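Local structure of protein LEC-6 (Caenorhabditis elegans, 3VV1) at residues V72-A77 with G92-E97. The protein binds galactose- and fucose-containing saccharides as a nematode galectin, with a preference for the galactose-β1,4-fucose unit. Numbering follows the deposited sequence.
With GAL (beta-D-galactopyranose), chain C; FUC (alpha-L-fucopyranose), chain B.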
ATOM      1  N   VAL A  72     -12.155  16.695  -2.339  1.00 10.36           N
ATOM      2  CA  VAL A  72     -11.457  17.361  -3.464  1.00 10.20           C
ATOM      3  C   VAL A  72     -12.134  17.047  -4.792  1.00  9.30           C
ATOM      4  O   VAL A  72     -12.302  17.931  -5.630  1.00 10.43           O
ATOM      5  CB  VAL A  72      -9.981  16.944  -3.510  1.00 10.26           C
ATOM      6  CG1 VAL A  72      -9.317  17.318  -4.859  1.00 12.30           C
ATOM      7  CG2 VAL A  72      -9.226  17.598  -2.350  1.00 12.94           C
ATOM      8  N   LEU A  73     -12.538  15.775  -5.001  1.00  8.92           N
ATOM      9  CA  LEU A  73     -13.320  15.411  -6.172  1.00  8.26           C
ATOM     10  C   LEU A  73     -14.347  14.374  -5.839  1.00  8.24           C
ATOM     11  O   LEU A  73     -14.029  13.329  -5.232  1.00  8.88           O
ATOM     12  CB  LEU A  73     -12.400  14.870  -7.276  1.00  8.77           C
ATOM     13  CG  LEU A  73     -13.127  14.246  -8.482  1.00  7.49           C
ATOM     14  CD1 LEU A  73     -14.017  15.232  -9.262  1.00 10.42           C
ATOM     15  CD2 LEU A  73     -12.118  13.653  -9.436  1.00  9.35           C
ATOM     16  N   HIS A  74     -15.613  14.690  -6.182  1.00  8.75           N
ATOM     17  CA  HIS A  74     -16.713  13.741  -6.088  1.00  9.04           C
ATOM     18  C   HIS A  74     -17.052  13.486  -7.533  1.00  8.44           C
ATOM     19  O   HIS A  74     -17.492  14.392  -8.247  1.00  9.05           O
ATOM     20  CB  HIS A  74     -17.869  14.453  -5.338  1.00  9.54           C
ATOM     21  CG  HIS A  74     -19.218  13.747  -5.421  1.00  8.94           C
ATOM     22  ND1 HIS A  74     -19.521  12.683  -4.631  1.00  9.95           N
ATOM     23  CD2 HIS A  74     -20.372  14.038  -6.142  1.00 10.42           C
ATOM     24  CE1 HIS A  74     -20.812  12.311  -4.816  1.00 12.08           C
ATOM     25  NE2 HIS A  74     -21.336  13.131  -5.769  1.00 11.14           N
ATOM     26  N   PHE A  75     -16.844  12.253  -7.987  1.00  8.11           N
ATOM     27  CA  PHE A  75     -17.115  11.838  -9.381  1.00  7.58           C
ATOM     28  C   PHE A  75     -18.372  10.959  -9.317  1.00  8.99           C
ATOM     29  O   PHE A  75     -18.340   9.876  -8.707  1.00  9.25           O
ATOM     30  CB  PHE A  75     -15.886  11.041  -9.879  1.00  8.72           C
ATOM     31  CG  PHE A  75     -16.105  10.376 -11.218  1.00  9.03           C
ATOM     32  CD1 PHE A  75     -15.763  11.052 -12.402  1.00  9.04           C
ATOM     33  CD2 PHE A  75     -16.643   9.062 -11.316  1.00  9.18           C
ATOM     34  CE1 PHE A  75     -15.933  10.464 -13.647  1.00  9.92           C
ATOM     35  CE2 PHE A  75     -16.819   8.492 -12.591  1.00 10.52           C
ATOM     36  CZ  PHE A  75     -16.450   9.161 -13.734  1.00 11.26           C
ATOM     37  N   ASN A  76     -19.484  11.434  -9.857  1.00  9.03           N
ATOM     38  CA  ASN A  76     -20.782  10.741  -9.610  1.00  9.41           C
ATOM     39  C   ASN A  76     -21.404  10.331 -10.947  1.00  9.73           C
ATOM     40  O   ASN A  76     -21.809  11.170 -11.743  1.00 11.32           O
ATOM     41  CB  ASN A  76     -21.665  11.746  -8.895  1.00 11.42           C
ATOM     42  CG  ASN A  76     -22.974  11.157  -8.298  1.00 11.23           C
ATOM     43  OD1 ASN A  76     -23.890  11.927  -8.007  1.00 12.83           O
ATOM     44  ND2 ASN A  76     -23.048   9.838  -8.040  1.00 11.53           N
ATOM     45  N   ALA A  77     -21.437   9.042 -11.195  1.00 10.37           N
ATOM     46  CA  ALA A  77     -22.138   8.509 -12.349  1.00  9.82           C
ATOM     47  C   ALA A  77     -23.622   8.409 -11.991  1.00 11.97           C
ATOM     48  O   ALA A  77     -23.968   7.790 -11.001  1.00 12.03           O
ATOM     49  CB  ALA A  77     -21.575   7.095 -12.653  1.00 10.19           C
ATOM     50  N   GLY A  92     -17.128  22.200   3.715  1.00 16.14           N
ATOM     51  CA  GLY A  92     -18.194  21.257   3.766  1.00 16.98           C
ATOM     52  C   GLY A  92     -19.368  21.526   2.844  1.00 16.60           C
ATOM     53  O   GLY A  92     -20.292  20.718   2.775  1.00 20.54           O
ATOM     54  N   GLY A  93     -19.346  22.654   2.136  1.00 14.19           N
ATOM     55  CA  GLY A  93     -20.400  22.953   1.169  1.00 15.18           C
ATOM     56  C   GLY A  93     -20.045  22.616  -0.281  1.00 14.25           C
ATOM     57  O   GLY A  93     -18.933  22.903  -0.748  1.00 13.78           O
ATOM     58  N   TRP A  94     -20.988  22.013  -1.007  1.00 14.25           N
ATOM     59  CA  TRP A  94     -20.792  21.747  -2.421  1.00 13.22           C
ATOM     60  C   TRP A  94     -20.542  22.985  -3.208  1.00 12.53           C
ATOM     61  O   TRP A  94     -21.222  24.016  -3.028  1.00 13.77           O
ATOM     62  CB  TRP A  94     -22.066  21.049  -3.006  1.00 14.16           C
ATOM     63  CG  TRP A  94     -22.295  19.625  -2.535  1.00 13.67           C
ATOM     64  CD1 TRP A  94     -23.361  19.126  -1.764  1.00 15.39           C
ATOM     65  CD2 TRP A  94     -21.427  18.486  -2.796  1.00 12.22           C
ATOM     66  NE1 TRP A  94     -23.198  17.774  -1.526  1.00 15.40           N
ATOM     67  CE2 TRP A  94     -22.054  17.323  -2.117  1.00 13.66           C
ATOM     68  CE3 TRP A  94     -20.212  18.309  -3.511  1.00 11.87           C
ATOM     69  CZ2 TRP A  94     -21.465  16.049  -2.136  1.00 14.28           C
ATOM     70  CZ3 TRP A  94     -19.643  17.026  -3.532  1.00 11.32           C
ATOM     71  CH2 TRP A  94     -20.289  15.908  -2.889  1.00 13.13           C
ATOM     72  N   GLN A  95     -19.648  22.841  -4.181  1.00 12.08           N
ATOM     73  CA  GLN A  95     -19.301  23.964  -5.039  1.00 12.67           C
ATOM     74  C   GLN A  95     -20.047  23.816  -6.369  1.00 13.73           C
ATOM     75  O   GLN A  95     -21.153  23.275  -6.379  1.00 14.41           O
ATOM     76  CB  GLN A  95     -17.748  24.071  -5.147  1.00 12.32           C
ATOM     77  CG  GLN A  95     -17.183  24.351  -3.742  1.00 12.63           C
ATOM     78  CD  GLN A  95     -15.659  24.420  -3.737  1.00 12.75           C
ATOM     79  OE1 GLN A  95     -14.995  23.414  -3.938  1.00 13.45           O
ATOM     80  NE2 GLN A  95     -15.127  25.604  -3.501  1.00 12.66           N
ATOM     81  N   SER A  96     -19.503  24.322  -7.474  1.00 12.82           N
ATOM     82  CA  SER A  96     -20.177  24.264  -8.783  1.00 13.72           C
ATOM     83  C   SER A  96     -20.029  22.896  -9.438  1.00 11.94           C
ATOM     84  O   SER A  96     -18.905  22.333  -9.481  1.00 14.22           O
ATOM     85  CB  SER A  96     -19.499  25.309  -9.712  1.00 18.43           C
ATOM     86  OG  SER A  96     -20.373  25.425 -10.808  1.00 26.25           O
ATOM     87  N   GLU A  97     -21.130  22.359  -9.976  1.00 13.23           N
ATOM     88  CA  GLU A  97     -21.043  21.076 -10.654  1.00 11.76           C
ATOM     89  C   GLU A  97     -20.457  21.244 -12.080  1.00 12.94           C
ATOM     90  O   GLU A  97     -20.793  22.208 -12.808  1.00 15.68           O
ATOM     91  CB  GLU A  97     -22.423  20.443 -10.800  1.00 13.78           C
ATOM     92  CG  GLU A  97     -22.982  20.034  -9.456  1.00 14.47           C
ATOM     93  CD  GLU A  97     -24.389  19.435  -9.567  1.00 14.66           C
ATOM     94  OE1 GLU A  97     -25.058  19.608 -10.616  1.00 19.30           O
ATOM     95  OE2 GLU A  97     -24.817  18.853  -8.564  1.00 16.91           O
TER
HETATM   96  C1  GAL C   2     -26.366  16.461  -5.177  1.00 18.10           C
HETATM   97  C2  GAL C   2     -26.335  14.986  -4.673  1.00 17.60           C
HETATM   98  C3  GAL C   2     -25.064  14.716  -3.959  1.00 16.32           C
HETATM   99  C4  GAL C   2     -23.881  15.112  -4.855  1.00 15.07           C
HETATM  100  C5  GAL C   2     -24.070  16.568  -5.309  1.00 15.95           C
HETATM  101  C6  GAL C   2     -22.898  17.035  -6.205  1.00 14.44           C
HETATM  102  O2  GAL C   2     -27.424  14.797  -3.798  1.00 21.79           O
HETATM  103  O3  GAL C   2     -24.953  13.291  -3.690  1.00 17.75           O
HETATM  104  O4  GAL C   2     -23.811  14.227  -5.997  1.00 14.00           O
HETATM  105  O5  GAL C   2     -25.244  16.698  -6.030  1.00 14.91           O
HETATM  106  O6  GAL C   2     -23.133  18.399  -6.600  1.00 15.82           O
HETATM  107  C1  FUC B   1     -30.382  16.814  -7.494  1.00 35.91           C
HETATM  108  C2  FUC B   1     -29.150  16.924  -8.500  1.00 26.92           C
HETATM  109  C3  FUC B   1     -28.119  17.997  -8.018  1.00 23.49           C
HETATM  110  C4  FUC B   1     -27.888  18.008  -6.481  1.00 22.93           C
HETATM  111  C5  FUC B   1     -29.165  18.479  -5.760  1.00 27.81           C
HETATM  112  C6  FUC B   1     -28.859  18.421  -4.276  1.00 31.79           C
HETATM  113  O1  FUC B   1     -31.615  16.984  -8.177  1.00 51.85           O
HETATM  114  O2  FUC B   1     -29.489  17.011 -10.005  1.00 30.97           O
HETATM  115  O3  FUC B   1     -26.946  17.626  -8.645  1.00 19.56           O
HETATM  116  O4  FUC B   1     -27.513  16.618  -5.995  1.00 20.20           O
HETATM  117  O5  FUC B   1     -30.242  17.528  -6.116  1.00 38.81           O
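The benzene end of the W94 indole meets one face of the H74 imidazole with its edge, and this T-shaped pair is the whole of the direct contact between 72-77 and 92-97. Ring centroids lie 4.8 Å apart, with the planes inclined at 55°. W94 CH2 sits 3.5 Å from H74 CG, over the rim of the imidazole and not its middle. W94 CZ3 also rests on the H74 CB methylene. With CG of H74 anti to the backbone N (chi1 166°), the imidazole projects from its strand toward the indole. Its second torsion (chi2 80°) turns one face to W94 and an edge to the sugar: galactose O4 lies at that edge, near the ring plane, 2.7 Å from H74 NE2 in a hydrogen bond whose donor could be either group. N64 OD1 holds ND1, so that both ring nitrogens are bonded and the ring's rotation is set. The arrangement is part of the carbohydrate-recognition site of the galectin β-sandwich, in which a tryptophan stacks on galactose and a histidine reads its axial 4-hydroxyl. Here galactose C5 stands 3.8 Å above the W94 ring plane, over its centre, a CH-π contact that presents the apolar side of the sugar to the indole; C4 and C6 also approach it. N76 turns its OD1 to the same O4, 3.1 Å away, and OD1 is in turn hydrogen-bonded to R78 NE. E97 stretches out past CG and reaches the sugars from the other segment. Its OE2 accepts from galactose O6 at 2.6 Å and from fucose O3 at an unusually short 2.5 Å, joining both residues of the disaccharide, while OE1 forms a salt bridge with R99.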